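Long-range contacts in periplasmic beta-glucosidase (Pseudomonas aeruginosa, PDB 6R5T), which probably hydrolyses terminal, non-reducing beta-D-glucosyl residues with release of beta-D-glucose, as a periplasmic glycoside hydrolase of family 3: residues 390-398 with 539-547; 132-140 with 517-525. The protein carries 1 engineered substitution. One frame throughout, in Å; residues are numbered along the deposited sequence. Where two conformers were deposited one is given.

How the contacts relate
Both contacts are buried, with centres about 15 Å apart, but they join different parts of the fold. Contact 1 stays within the C-terminal domain of family 3, setting the short helix 391-394 against the turn that leads into helix 545-553; it consists of one backbone bond, with the Phe540 and Val394 side chains packed largely on backbone atoms. Contact 2 crosses between domains, where Arg521 grips carbonyl oxygens of a loop from the N-terminal domain, so its chemistry is more polar. The two adjoin: Trp539 O and Asn519 N, 3.1 Å apart, are probably hydrogen-bonded. Each first segment also reaches the same glucose unit, contact 1 through Trp398 and contact 2 through Arg137.

Contact 1 (390-398 with 539-547); sequences SQRDVIGSW and WFSGTEGGN. With BGC (beta-D-glucopyranose), chain C.
Phe540 lays its ring beside the short helix 391-394 and the glycine after it, with CB 3.5 Å from Gly396 CA and CD1 3.1 Å from Asp393 O. Its CG stands anti to the carbonyl carbon (chi1 -61°), which puts the ring beside that oxygen and that glycine; both meet it obliquely. Gly396, where the chain leaves the helix with positive phi, brings bare backbone up to Phe540. Two residues back, Val394 O accepts from Gly542 N at 2.8 Å, the donor standing above the carbonyl plane. The Val394 side chain spans the following turn: CG2, anti to the backbone N, lies 3.5 Å from Gly542 O and also touches Gly545 CA, while CG1 lies against the same oxygen. Ile395 sends its CB away from the turn, yet CG2 grazes Thr543 N at 4.1 Å; the Thr543 hydroxyl is bonded to Ile87 N. At the start of the helix, Ser390 OG caps Asp393 N and also bonds to Asp393 OD2, while the carboxylate's OD1 accepts from Gln481 N. Beyond Gly396 the chain runs on to Trp398, whose CH2 comes within 3.9 Å of glucose C4. The contact is thus the short helix 391-394 and the glycine after it packed on the type I turn, Gly542 to Gly545, that leads into helix 545-553, next to a sugar-binding loop of the family 3 C-terminal domain.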
ATOM      1  N   SER A 390       7.006  33.657  -2.822  1.00 15.87           N
ATOM      2  CA  SER A 390       6.686  32.883  -4.027  1.00 17.62           C
ATOM      3  C   SER A 390       5.263  33.144  -4.509  1.00 18.80           C
ATOM      4  O   SER A 390       4.302  32.720  -3.836  1.00 18.20           O
ATOM      5  CB  SER A 390       6.900  31.426  -3.785  1.00 17.47           C
ATOM      6  OG  SER A 390       6.623  30.742  -4.986  1.00 18.47           O
ATOM      7  N   GLN A 391       5.116  33.818  -5.640  1.00 16.49           N
ATOM      8  CA  GLN A 391       3.804  33.950  -6.298  1.00 16.99           C
ATOM      9  C   GLN A 391       3.453  32.667  -7.033  1.00 17.04           C
ATOM     10  O   GLN A 391       2.301  32.328  -7.037  1.00 16.28           O
ATOM     11  CB  GLN A 391       3.850  35.113  -7.287  1.00 15.48           C
ATOM     12  CG  GLN A 391       3.811  36.460  -6.583  1.00 17.03           C
ATOM     13  CD  GLN A 391       3.878  37.632  -7.523  1.00 18.83           C
ATOM     14  OE1 GLN A 391       4.786  37.687  -8.363  1.00 21.61           O
ATOM     15  NE2 GLN A 391       2.936  38.560  -7.370  1.00 17.26           N
ATOM     16  N   ARG A 392       4.440  31.986  -7.619  1.00 16.57           N
ATOM     17  CA  ARG A 392       4.151  30.774  -8.415  1.00 17.31           C
ATOM     18  C   ARG A 392       3.596  29.704  -7.486  1.00 17.02           C
ATOM     19  O   ARG A 392       2.647  28.970  -7.888  1.00 17.71           O
ATOM     20  CB  ARG A 392       5.375  30.273  -9.163  1.00 20.76           C
ATOM     21  CG  ARG A 392       5.077  29.039 -10.000  1.00 24.61           C
ATOM     22  CD  ARG A 392       4.158  29.329 -11.176  1.00 30.00           C
ATOM     23  NE  ARG A 392       3.724  28.129 -11.880  1.00 34.95           N
ATOM     24  CZ  ARG A 392       2.708  27.353 -11.489  1.00 37.08           C
ATOM     25  NH1 ARG A 392       2.382  26.284 -12.203  1.00 42.88           N
ATOM     26  NH2 ARG A 392       2.030  27.614 -10.391  1.00 32.50           N
ATOM     27  N   ASP A 393       4.127  29.599  -6.269  1.00 14.72           N
ATOM     28  CA  ASP A 393       3.681  28.469  -5.421  1.00 16.19           C
ATOM     29  C   ASP A 393       2.319  28.747  -4.760  1.00 15.74           C
ATOM     30  O   ASP A 393       1.520  27.806  -4.600  1.00 16.77           O
ATOM     31  CB  ASP A 393       4.753  28.129  -4.403  1.00 16.37           C
ATOM     32  CG  ASP A 393       5.981  27.586  -5.123  1.00 17.37           C
ATOM     33  OD1 ASP A 393       5.859  26.632  -5.893  1.00 16.94           O
ATOM     34  OD2 ASP A 393       7.016  28.251  -5.057  1.00 18.71           O
ATOM     35  N   VAL A 394       2.025  30.001  -4.425  1.00 15.37           N
ATOM     36  CA  VAL A 394       0.807  30.260  -3.617  1.00 16.12           C
ATOM     37  C   VAL A 394      -0.432  29.902  -4.427  1.00 16.79           C
ATOM     38  O   VAL A 394      -1.427  29.464  -3.817  1.00 16.66           O
ATOM     39  CB  VAL A 394       0.786  31.674  -3.041  1.00 16.08           C
ATOM     40  CG1 VAL A 394       0.579  32.713  -4.147  1.00 17.58           C
ATOM     41  CG2 VAL A 394      -0.255  31.799  -1.924  1.00 17.30           C
ATOM     42  N   ILE A 395      -0.392  29.969  -5.766  1.00 16.61           N
ATOM     43  CA  ILE A 395      -1.586  29.615  -6.583  1.00 17.61           C
ATOM     44  C   ILE A 395      -1.731  28.109  -6.757  1.00 18.79           C
ATOM     45  O   ILE A 395      -2.745  27.704  -7.295  1.00 18.23           O
ATOM     46  CB  ILE A 395      -1.626  30.371  -7.933  1.00 16.31           C
ATOM     47  CG1 ILE A 395      -0.476  30.028  -8.877  1.00 18.84           C
ATOM     48  CG2 ILE A 395      -1.717  31.839  -7.651  1.00 17.21           C
ATOM     49  CD1 ILE A 395      -0.637  30.640 -10.249  1.00 19.22           C
ATOM     50  N   GLY A 396      -0.731  27.307  -6.395  1.00 16.15           N
ATOM     51  CA  GLY A 396      -0.856  25.852  -6.389  1.00 15.91           C
ATOM     52  C   GLY A 396      -0.672  25.214  -7.744  1.00 16.36           C
ATOM     53  O   GLY A 396      -0.381  25.918  -8.748  1.00 18.28           O
ATOM     54  N   SER A 397      -0.781  23.897  -7.763  1.00 15.98           N
ATOM     55  CA  SER A 397      -0.872  23.134  -9.016  1.00 18.06           C
ATOM     56  C   SER A 397      -2.270  23.313  -9.633  1.00 16.08           C
ATOM     57  O   SER A 397      -3.200  23.737  -8.918  1.00 19.03           O
ATOM     58  CB  SER A 397      -0.533  21.696  -8.791  1.00 21.06           C
ATOM     59  OG  SER A 397      -1.540  21.127  -7.984  1.00 26.27           O
ATOM     60  N   TRP A 398      -2.382  23.015 -10.922  1.00 17.02           N
ATOM     61  CA  TRP A 398      -3.630  23.099 -11.730  1.00 16.73           C
ATOM     62  C   TRP A 398      -4.249  24.477 -11.492  1.00 16.28           C
ATOM     63  O   TRP A 398      -5.427  24.594 -11.109  1.00 14.75           O
ATOM     64  CB  TRP A 398      -4.594  21.938 -11.455  1.00 19.11           C
ATOM     65  CG  TRP A 398      -4.060  20.593 -11.921  1.00 21.20           C
ATOM     66  CD1 TRP A 398      -3.639  19.567 -11.124  1.00 20.44           C
ATOM     67  CD2 TRP A 398      -3.919  20.107 -13.277  1.00 23.65           C
ATOM     68  NE1 TRP A 398      -3.160  18.521 -11.898  1.00 21.55           N
ATOM     69  CE2 TRP A 398      -3.361  18.810 -13.215  1.00 22.77           C
ATOM     70  CE3 TRP A 398      -4.209  20.635 -14.545  1.00 25.23           C
ATOM     71  CZ2 TRP A 398      -3.089  18.053 -14.356  1.00 25.67           C
ATOM     72  CZ3 TRP A 398      -3.919  19.896 -15.671  1.00 24.04           C
ATOM     73  CH2 TRP A 398      -3.352  18.625 -15.586  1.00 24.97           C
ATOM     74  N   TRP A 539      -1.867  25.088   2.924  1.00 11.52           N
ATOM     75  CA  TRP A 539      -2.054  24.366   1.650  1.00 12.47           C
ATOM     76  C   TRP A 539      -1.368  25.157   0.540  1.00 12.15           C
ATOM     77  O   TRP A 539      -0.241  25.608   0.756  1.00 13.47           O
ATOM     78  CB  TRP A 539      -3.532  24.146   1.390  1.00 12.13           C
ATOM     79  CG  TRP A 539      -4.313  23.632   2.547  1.00 13.22           C
ATOM     80  CD1 TRP A 539      -5.214  24.331   3.280  1.00 13.34           C
ATOM     81  CD2 TRP A 539      -4.265  22.312   3.078  1.00 12.44           C
ATOM     82  NE1 TRP A 539      -5.745  23.532   4.242  1.00 14.92           N
ATOM     83  CE2 TRP A 539      -5.205  22.277   4.128  1.00 15.26           C
ATOM     84  CE3 TRP A 539      -3.509  21.157   2.801  1.00 13.66           C
ATOM     85  CZ2 TRP A 539      -5.406  21.139   4.895  1.00 16.01           C
ATOM     86  CZ3 TRP A 539      -3.715  20.034   3.580  1.00 14.75           C
ATOM     87  CH2 TRP A 539      -4.655  20.027   4.600  1.00 15.54           C
ATOM     88  N   PHE A 540      -2.012  25.365  -0.599  1.00 12.59           N
ATOM     89  CA  PHE A 540      -1.654  26.471  -1.527  1.00 12.89           C
ATOM     90  C   PHE A 540      -2.917  27.318  -1.569  1.00 12.56           C
ATOM     91  O   PHE A 540      -3.950  26.816  -2.041  1.00 13.79           O
ATOM     92  CB  PHE A 540      -1.193  25.977  -2.900  1.00 12.65           C
ATOM     93  CG  PHE A 540       0.037  25.105  -2.882  1.00 12.84           C
ATOM     94  CD1 PHE A 540       1.246  25.585  -2.385  1.00 13.10           C
ATOM     95  CD2 PHE A 540      -0.036  23.802  -3.277  1.00 13.53           C
ATOM     96  CE1 PHE A 540       2.368  24.779  -2.339  1.00 14.87           C
ATOM     97  CE2 PHE A 540       1.083  22.987  -3.219  1.00 15.25           C
ATOM     98  CZ  PHE A 540       2.280  23.480  -2.746  1.00 13.84           C
ATOM     99  N   SER A 541      -2.892  28.532  -1.027  1.00 12.90           N
ATOM    100  CA  SER A 541      -4.142  29.277  -0.689  0.64 13.58           C
ATOM    101  C   SER A 541      -4.636  30.210  -1.814  1.00 14.74           C
ATOM    102  O   SER A 541      -5.673  30.853  -1.620  1.00 14.97           O
ATOM    103  CB  SER A 541      -3.977  29.999   0.612  0.64 14.67           C
ATOM    104  OG  SER A 541      -4.283  29.110   1.688  0.64 14.90           O
ATOM    105  N   GLY A 542      -3.939  30.266  -2.951  1.00 13.35           N
ATOM    106  CA  GLY A 542      -4.495  30.944  -4.146  1.00 13.33           C
ATOM    107  C   GLY A 542      -4.063  32.380  -4.304  1.00 12.88           C
ATOM    108  O   GLY A 542      -3.164  32.883  -3.622  1.00 12.72           O
ATOM    109  N   THR A 543      -4.747  33.068  -5.217  1.00 12.54           N
ATOM    110  CA  THR A 543      -4.399  34.450  -5.633  1.00 14.72           C
ATOM    111  C   THR A 543      -4.391  35.405  -4.430  1.00 14.27           C
ATOM    112  O   THR A 543      -3.531  36.279  -4.415  1.00 15.14           O
ATOM    113  CB  THR A 543      -5.442  34.908  -6.648  1.00 14.78           C
ATOM    114  OG1 THR A 543      -5.321  34.094  -7.817  1.00 14.76           O
ATOM    115  CG2 THR A 543      -5.269  36.359  -7.037  1.00 16.45           C
ATOM    116  N   GLU A 544      -5.291  35.229  -3.469  1.00 15.20           N
ATOM    117  CA  GLU A 544      -5.350  36.084  -2.268  1.00 16.02           C
ATOM    118  C   GLU A 544      -4.740  35.369  -1.077  1.00 15.25           C
ATOM    119  O   GLU A 544      -4.942  35.828   0.060  1.00 15.59           O
ATOM    120  CB  GLU A 544      -6.799  36.482  -2.040  1.00 16.52           C
ATOM    121  CG  GLU A 544      -7.236  37.595  -2.973  1.00 17.61           C
ATOM    122  CD  GLU A 544      -6.572  38.935  -2.687  1.00 20.15           C
ATOM    123  OE1 GLU A 544      -6.533  39.293  -1.497  1.00 19.93           O
ATOM    124  OE2 GLU A 544      -6.042  39.601  -3.635  1.00 22.57           O
ATOM    125  N   GLY A 545      -3.951  34.310  -1.310  1.00 15.58           N
ATOM    126  CA  GLY A 545      -3.480  33.502  -0.190  1.00 15.19           C
ATOM    127  C   GLY A 545      -2.771  34.323   0.872  1.00 14.82           C
ATOM    128  O   GLY A 545      -3.029  34.165   2.054  1.00 14.65           O
ATOM    129  N   GLY A 546      -1.845  35.172   0.479  1.00 15.43           N
ATOM    130  CA  GLY A 546      -1.031  35.901   1.464  1.00 16.24           C
ATOM    131  C   GLY A 546      -1.895  36.831   2.290  1.00 15.99           C
ATOM    132  O   GLY A 546      -1.600  37.008   3.472  1.00 15.52           O
ATOM    133  N   ASN A 547      -2.938  37.414   1.723  1.00 15.10           N
ATOM    134  CA  ASN A 547      -3.834  38.301   2.514  1.00 16.17           C
ATOM    135  C   ASN A 547      -4.685  37.483   3.483  1.00 15.94           C
ATOM    136  O   ASN A 547      -4.814  37.857   4.668  1.00 16.77           O
ATOM    137  CB  ASN A 547      -4.731  39.139   1.616  1.00 16.82           C
ATOM    138  CG  ASN A 547      -4.044  40.352   1.026  1.00 18.66           C
ATOM    139  OD1 ASN A 547      -3.174  40.951   1.666  1.00 17.64           O
ATOM    140  ND2 ASN A 547      -4.472  40.721  -0.199  1.00 18.51           N
TER
HETATM  141  C2  BGC C   1      -6.925  16.710 -16.961  1.00 24.31           C
HETATM  142  C3  BGC C   1      -6.405  16.504 -18.398  1.00 26.51           C
HETATM  143  C4  BGC C   1      -4.886  16.213 -18.261  1.00 26.68           C
HETATM  144  C5  BGC C   1      -4.758  14.924 -17.430  1.00 26.59           C
HETATM  145  C6  BGC C   1      -3.321  14.538 -17.157  1.00 26.36           C
HETATM  146  C1  BGC C   1      -6.622  15.455 -16.133  1.00 23.39           C
HETATM  147  O1  BGC C   1      -7.020  15.791 -14.840  1.00 21.73           O
HETATM  148  O2  BGC C   1      -8.321  16.968 -16.875  1.00 23.90           O
HETATM  149  O3  BGC C   1      -6.585  17.729 -19.136  1.00 27.70           O
HETATM  150  O4  BGC C   1      -4.362  16.002 -19.583  1.00 27.37           O
HETATM  151  O5  BGC C   1      -5.223  15.184 -16.139  1.00 23.06           O
HETATM  152  O6  BGC C   1      -3.279  13.316 -16.413  1.00 24.20           O

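Contact 2 (132-140 with 517-525). With BGC (beta-D-glucopyranose), chain C.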
ATOM      1  N   ASP A 132      -3.440   7.725   0.311  1.00 12.68           N
ATOM      2  CA  ASP A 132      -1.977   7.569   0.185  1.00 12.85           C
ATOM      3  C   ASP A 132      -1.395   8.940  -0.076  1.00 13.81           C
ATOM      4  O   ASP A 132      -1.444   9.441  -1.177  1.00 15.21           O
ATOM      5  CB  ASP A 132      -1.613   6.578  -0.906  1.00 13.69           C
ATOM      6  CG  ASP A 132      -0.141   6.191  -0.947  1.00 16.17           C
ATOM      7  OD1 ASP A 132       0.736   7.052  -0.632  1.00 15.57           O
ATOM      8  OD2 ASP A 132       0.094   4.971  -1.243  1.00 17.03           O
ATOM      9  N   ALA A 133      -0.799   9.514   0.974  1.00 13.29           N
ATOM     10  CA  ALA A 133      -0.265  10.882   0.920  1.00 13.60           C
ATOM     11  C   ALA A 133       0.885  11.038  -0.095  1.00 12.69           C
ATOM     12  O   ALA A 133       1.239  12.162  -0.420  1.00 13.37           O
ATOM     13  CB  ALA A 133       0.203  11.270   2.324  1.00 13.67           C
ATOM     14  N   ARG A 134       1.513   9.957  -0.555  1.00 11.18           N
ATOM     15  CA  ARG A 134       2.661  10.090  -1.506  1.00 10.50           C
ATOM     16  C   ARG A 134       2.210  10.579  -2.878  1.00 11.78           C
ATOM     17  O   ARG A 134       3.012  11.175  -3.604  1.00 11.55           O
ATOM     18  CB  ARG A 134       3.338   8.733  -1.690  1.00 10.60           C
ATOM     19  CG  ARG A 134       3.958   8.192  -0.413  1.00 10.83           C
ATOM     20  CD  ARG A 134       4.509   6.802  -0.652  1.00 10.93           C
ATOM     21  NE  ARG A 134       3.438   5.832  -0.734  1.00 11.13           N
ATOM     22  CZ  ARG A 134       3.636   4.527  -0.832  1.00 11.58           C
ATOM     23  NH1 ARG A 134       4.852   4.030  -0.926  1.00 12.89           N
ATOM     24  NH2 ARG A 134       2.612   3.715  -0.900  1.00 12.74           N
ATOM     25  N   TRP A 135       0.968  10.327  -3.236  1.00 10.87           N
ATOM     26  CA  TRP A 135       0.477  10.631  -4.606  1.00 11.49           C
ATOM     27  C   TRP A 135       0.455  12.159  -4.830  1.00 13.29           C
ATOM     28  O   TRP A 135      -0.138  12.879  -4.028  1.00 14.29           O
ATOM     29  CB  TRP A 135      -0.898  10.000  -4.753  1.00 10.92           C
ATOM     30  CG  TRP A 135      -1.477  10.033  -6.143  1.00 11.71           C
ATOM     31  CD1 TRP A 135      -0.898   9.552  -7.273  1.00 13.37           C
ATOM     32  CD2 TRP A 135      -2.815  10.380  -6.528  1.00 11.45           C
ATOM     33  NE1 TRP A 135      -1.765   9.615  -8.336  1.00 13.92           N
ATOM     34  CE2 TRP A 135      -2.959  10.091  -7.898  1.00 12.16           C
ATOM     35  CE3 TRP A 135      -3.919  10.894  -5.846  1.00 11.43           C
ATOM     36  CZ2 TRP A 135      -4.156  10.276  -8.595  1.00 12.96           C
ATOM     37  CZ3 TRP A 135      -5.093  11.120  -6.537  1.00 10.99           C
ATOM     38  CH2 TRP A 135      -5.217  10.798  -7.906  1.00 11.39           C
ATOM     39  N   GLY A 136       0.990  12.630  -5.952  1.00 14.32           N
ATOM     40  CA  GLY A 136       1.088  14.072  -6.190  1.00 17.84           C
ATOM     41  C   GLY A 136      -0.260  14.706  -6.427  1.00 16.67           C
ATOM     42  O   GLY A 136      -0.410  15.894  -6.182  1.00 19.36           O
ATOM     43  N   ARG A 137      -1.270  13.925  -6.778  1.00 13.03           N
ATOM     44  CA  ARG A 137      -2.598  14.509  -7.096  1.00 13.23           C
ATOM     45  C   ARG A 137      -3.528  14.569  -5.899  1.00 12.96           C
ATOM     46  O   ARG A 137      -4.707  14.936  -6.068  1.00 12.76           O
ATOM     47  CB  ARG A 137      -3.184  13.752  -8.272  1.00 12.68           C
ATOM     48  CG  ARG A 137      -2.248  13.767  -9.465  1.00 13.38           C
ATOM     49  CD  ARG A 137      -2.869  13.238 -10.767  1.00 14.46           C
ATOM     50  NE  ARG A 137      -3.759  14.264 -11.281  1.00 15.67           N
ATOM     51  CZ  ARG A 137      -4.059  14.458 -12.570  1.00 17.96           C
ATOM     52  NH1 ARG A 137      -3.576  13.644 -13.492  1.00 16.57           N
ATOM     53  NH2 ARG A 137      -4.823  15.502 -12.889  1.00 17.91           N
ATOM     54  N   VAL A 138      -3.051  14.274  -4.693  1.00 11.90           N
ATOM     55  CA  VAL A 138      -3.917  14.433  -3.495  0.50 11.78           C
ATOM     56  C   VAL A 138      -4.343  15.906  -3.394  1.00 11.90           C
ATOM     57  O   VAL A 138      -5.443  16.134  -2.874  1.00 13.03           O
ATOM     58  CB  VAL A 138      -3.231  13.962  -2.199  0.50 12.65           C
ATOM     59  CG1 VAL A 138      -2.906  12.476  -2.248  0.50 13.63           C
ATOM     60  CG2 VAL A 138      -2.004  14.779  -1.909  0.50 12.49           C
ATOM     61  N   SER A 139      -3.523  16.814  -3.912  1.00 11.80           N
ATOM     62  CA  SER A 139      -3.843  18.274  -3.836  1.00 13.59           C
ATOM     63  C   SER A 139      -5.138  18.606  -4.590  1.00 14.36           C
ATOM     64  O   SER A 139      -5.846  19.616  -4.246  1.00 15.55           O
ATOM     65  CB  SER A 139      -2.692  19.085  -4.362  1.00 15.05           C
ATOM     66  OG  SER A 139      -2.537  18.824  -5.758  1.00 22.71           O
ATOM     67  N   GLU A 140      -5.520  17.766  -5.531  1.00 15.17           N
ATOM     68  CA  GLU A 140      -6.699  18.008  -6.408  1.00 15.26           C
ATOM     69  C   GLU A 140      -8.001  17.472  -5.852  1.00 16.37           C
ATOM     70  O   GLU A 140      -9.024  17.872  -6.379  1.00 14.68           O
ATOM     71  CB  GLU A 140      -6.486  17.318  -7.744  1.00 17.49           C
ATOM     72  CG  GLU A 140      -5.404  17.972  -8.498  1.00 24.33           C
ATOM     73  CD  GLU A 140      -4.994  17.088  -9.634  1.00 24.43           C
ATOM     74  OE1 GLU A 140      -5.924  16.727 -10.455  1.00 25.09           O
ATOM     75  OE2 GLU A 140      -3.770  16.739  -9.649  1.00 26.07           O
ATOM     76  N   LEU A 517       2.964  26.828   6.670  1.00 13.31           N
ATOM     77  CA  LEU A 517       3.264  25.672   5.814  1.00 12.44           C
ATOM     78  C   LEU A 517       2.491  25.821   4.503  1.00 12.55           C
ATOM     79  O   LEU A 517       1.261  26.098   4.542  1.00 13.56           O
ATOM     80  CB  LEU A 517       2.732  24.422   6.504  1.00 13.32           C
ATOM     81  CG  LEU A 517       3.376  23.965   7.800  1.00 17.01           C
ATOM     82  CD1 LEU A 517       2.741  22.618   8.182  1.00 17.97           C
ATOM     83  CD2 LEU A 517       4.880  23.873   7.674  1.00 19.84           C
ATOM     84  N   MET A 518       3.173  25.619   3.390  1.00 12.68           N
ATOM     85  CA  MET A 518       2.512  25.448   2.078  1.00 14.28           C
ATOM     86  C   MET A 518       2.828  24.027   1.651  1.00 14.69           C
ATOM     87  O   MET A 518       3.964  23.536   1.814  1.00 16.01           O
ATOM     88  CB  MET A 518       2.969  26.447   1.028  1.00 13.71           C
ATOM     89  CG  MET A 518       2.758  27.813   1.436  1.00 15.48           C
ATOM     90  SD  MET A 518       2.750  28.856  -0.072  1.00 21.17           S
ATOM     91  CE  MET A 518       2.837  30.399   0.815  1.00 21.68           C
ATOM     92  N   ASN A 519       1.856  23.393   1.044  1.00 13.31           N
ATOM     93  CA  ASN A 519       2.018  21.980   0.672  1.00 13.32           C
ATOM     94  C   ASN A 519       0.726  21.513   0.013  1.00 13.75           C
ATOM     95  O   ASN A 519      -0.357  22.106   0.260  1.00 13.02           O
ATOM     96  CB  ASN A 519       2.244  21.069   1.887  1.00 13.90           C
ATOM     97  CG  ASN A 519       1.321  21.303   3.055  1.00 14.99           C
ATOM     98  OD1 ASN A 519       1.311  22.426   3.619  1.00 16.44           O
ATOM     99  ND2 ASN A 519       0.561  20.299   3.467  1.00 13.57           N
ATOM    100  N   GLY A 520       0.836  20.438  -0.773  1.00 15.11           N
ATOM    101  CA  GLY A 520      -0.328  19.924  -1.508  1.00 15.33           C
ATOM    102  C   GLY A 520      -0.732  18.547  -1.055  1.00 15.66           C
ATOM    103  O   GLY A 520      -1.583  17.926  -1.692  1.00 15.76           O
ATOM    104  N   ARG A 521      -0.168  18.060   0.039  1.00 13.72           N
ATOM    105  CA  ARG A 521      -0.431  16.702   0.546  1.00 13.26           C
ATOM    106  C   ARG A 521      -0.158  16.771   2.043  1.00 13.41           C
ATOM    107  O   ARG A 521       0.554  17.656   2.509  1.00 13.36           O
ATOM    108  CB  ARG A 521       0.519  15.680  -0.061  1.00 13.66           C
ATOM    109  CG  ARG A 521       1.996  16.005   0.134  1.00 12.73           C
ATOM    110  CD  ARG A 521       2.962  14.861  -0.092  1.00 13.20           C
ATOM    111  NE  ARG A 521       2.878  14.266  -1.426  1.00 13.90           N
ATOM    112  CZ  ARG A 521       3.359  14.766  -2.538  1.00 15.03           C
ATOM    113  NH1 ARG A 521       3.271  14.094  -3.669  1.00 15.24           N
ATOM    114  NH2 ARG A 521       3.944  15.947  -2.549  1.00 15.68           N
ATOM    115  N   PRO A 522      -0.660  15.813   2.806  1.00 12.51           N
ATOM    116  CA  PRO A 522      -0.188  15.648   4.175  1.00 12.82           C
ATOM    117  C   PRO A 522       1.349  15.593   4.258  1.00 13.42           C
ATOM    118  O   PRO A 522       1.965  14.946   3.430  1.00 13.29           O
ATOM    119  CB  PRO A 522      -0.799  14.317   4.615  1.00 14.18           C
ATOM    120  CG  PRO A 522      -2.044  14.221   3.749  1.00 14.79           C
ATOM    121  CD  PRO A 522      -1.611  14.756   2.413  1.00 13.71           C
ATOM    122  N   LEU A 523       1.909  16.219   5.285  1.00 13.57           N
ATOM    123  CA  LEU A 523       3.357  16.181   5.558  1.00 13.26           C
ATOM    124  C   LEU A 523       3.594  15.533   6.900  1.00 12.12           C
ATOM    125  O   LEU A 523       2.696  15.557   7.768  1.00 14.08           O
ATOM    126  CB  LEU A 523       3.974  17.584   5.621  1.00 14.83           C
ATOM    127  CG  LEU A 523       3.837  18.443   4.365  1.00 15.99           C
ATOM    128  CD1 LEU A 523       4.414  19.839   4.600  1.00 16.37           C
ATOM    129  CD2 LEU A 523       4.494  17.759   3.205  1.00 16.49           C
ATOM    130  N   SER A 524       4.763  14.913   7.017  1.00 12.82           N
ATOM    131  CA  SER A 524       5.266  14.353   8.289  0.50 13.83           C
ATOM    132  C   SER A 524       5.930  15.492   9.086  1.00 13.01           C
ATOM    133  O   SER A 524       6.947  16.050   8.589  1.00 14.99           O
ATOM    134  CB  SER A 524       6.198  13.215   8.027  0.50 17.13           C
ATOM    135  OG  SER A 524       7.307  13.613   7.297  0.50 21.30           O
ATOM    136  N   LEU A 525       5.358  15.818  10.251  1.00 13.04           N
ATOM    137  CA  LEU A 525       5.709  17.076  10.959  1.00 13.27           C
ATOM    138  C   LEU A 525       6.087  16.815  12.416  1.00 13.23           C
ATOM    139  O   LEU A 525       5.880  17.706  13.246  1.00 13.39           O
ATOM    140  CB  LEU A 525       4.513  18.005  10.851  1.00 13.23           C
ATOM    141  CG  LEU A 525       4.238  18.523   9.438  1.00 14.73           C
ATOM    142  CD1 LEU A 525       2.886  19.183   9.332  1.00 15.45           C
ATOM    143  CD2 LEU A 525       5.332  19.514   8.994  1.00 15.60           C
TER
HETATM  144  C2  BGC C   1      -6.925  16.710 -16.961  1.00 24.31           C
HETATM  145  C3  BGC C   1      -6.405  16.504 -18.398  1.00 26.51           C
HETATM  146  C4  BGC C   1      -4.886  16.213 -18.261  1.00 26.68           C
HETATM  147  C5  BGC C   1      -4.758  14.924 -17.430  1.00 26.59           C
HETATM  148  C6  BGC C   1      -3.321  14.538 -17.157  1.00 26.36           C
HETATM  149  C1  BGC C   1      -6.622  15.455 -16.133  1.00 23.39           C
HETATM  150  O1  BGC C   1      -7.020  15.791 -14.840  1.00 21.73           O
HETATM  151  O2  BGC C   1      -8.321  16.968 -16.875  1.00 23.90           O
HETATM  152  O3  BGC C   1      -6.585  17.729 -19.136  1.00 27.70           O
HETATM  153  O4  BGC C   1      -4.362  16.002 -19.583  1.00 27.37           O
HETATM  154  O5  BGC C   1      -5.223  15.184 -16.139  1.00 23.06           O
HETATM  155  O6  BGC C   1      -3.279  13.316 -16.413  1.00 24.20           O
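Ala133 starts the contact twice over, in the turn that Asp132 OD1 closes onto Arg134 N as an Asx turn: its CB rests on the Pro522 ring, 3.9 Å from CD, and its carbonyl oxygen accepts from Arg521 NE at 2.9 Å, in both the carbonyl and the guanidinium plane. Arg134, whose guanidinium pairs side-on with the Asp132 carboxylate, offers its own carbonyl oxygen to Arg521 NH1, also at 2.9 Å, but the donor stands above the carbonyl plane. Arg521 reaches both oxygens because its chain bends at chi3 (58°), and its NH2 forms a salt bridge with Glu479, so the guanidinium is held from several directions. Gly136 CA sits close against Arg521 NH1. Arg137 turns away to the glucose, giving NH1 to O6 at 3.0 Å and NH2 to O1 and O5, while Glu140 grips it side-on through NE and NH2. Val138 points its CB toward the other segment and lies over Arg521 CB, the two side chains crossing at about a right angle. Ser139 packs CB against Gly520 O, 3.1 Å away, and its hydroxyl bonds to Ala484 O. The loop, between strand 121-122 of the barrel sheet and helix 146-161, thus lies against the chain leaving strand 513-518 of the C-terminal sheet, with Arg137 and Glu140 touching His177 on strand 172-178 and Arg134 reaching Val574 of the second subunit.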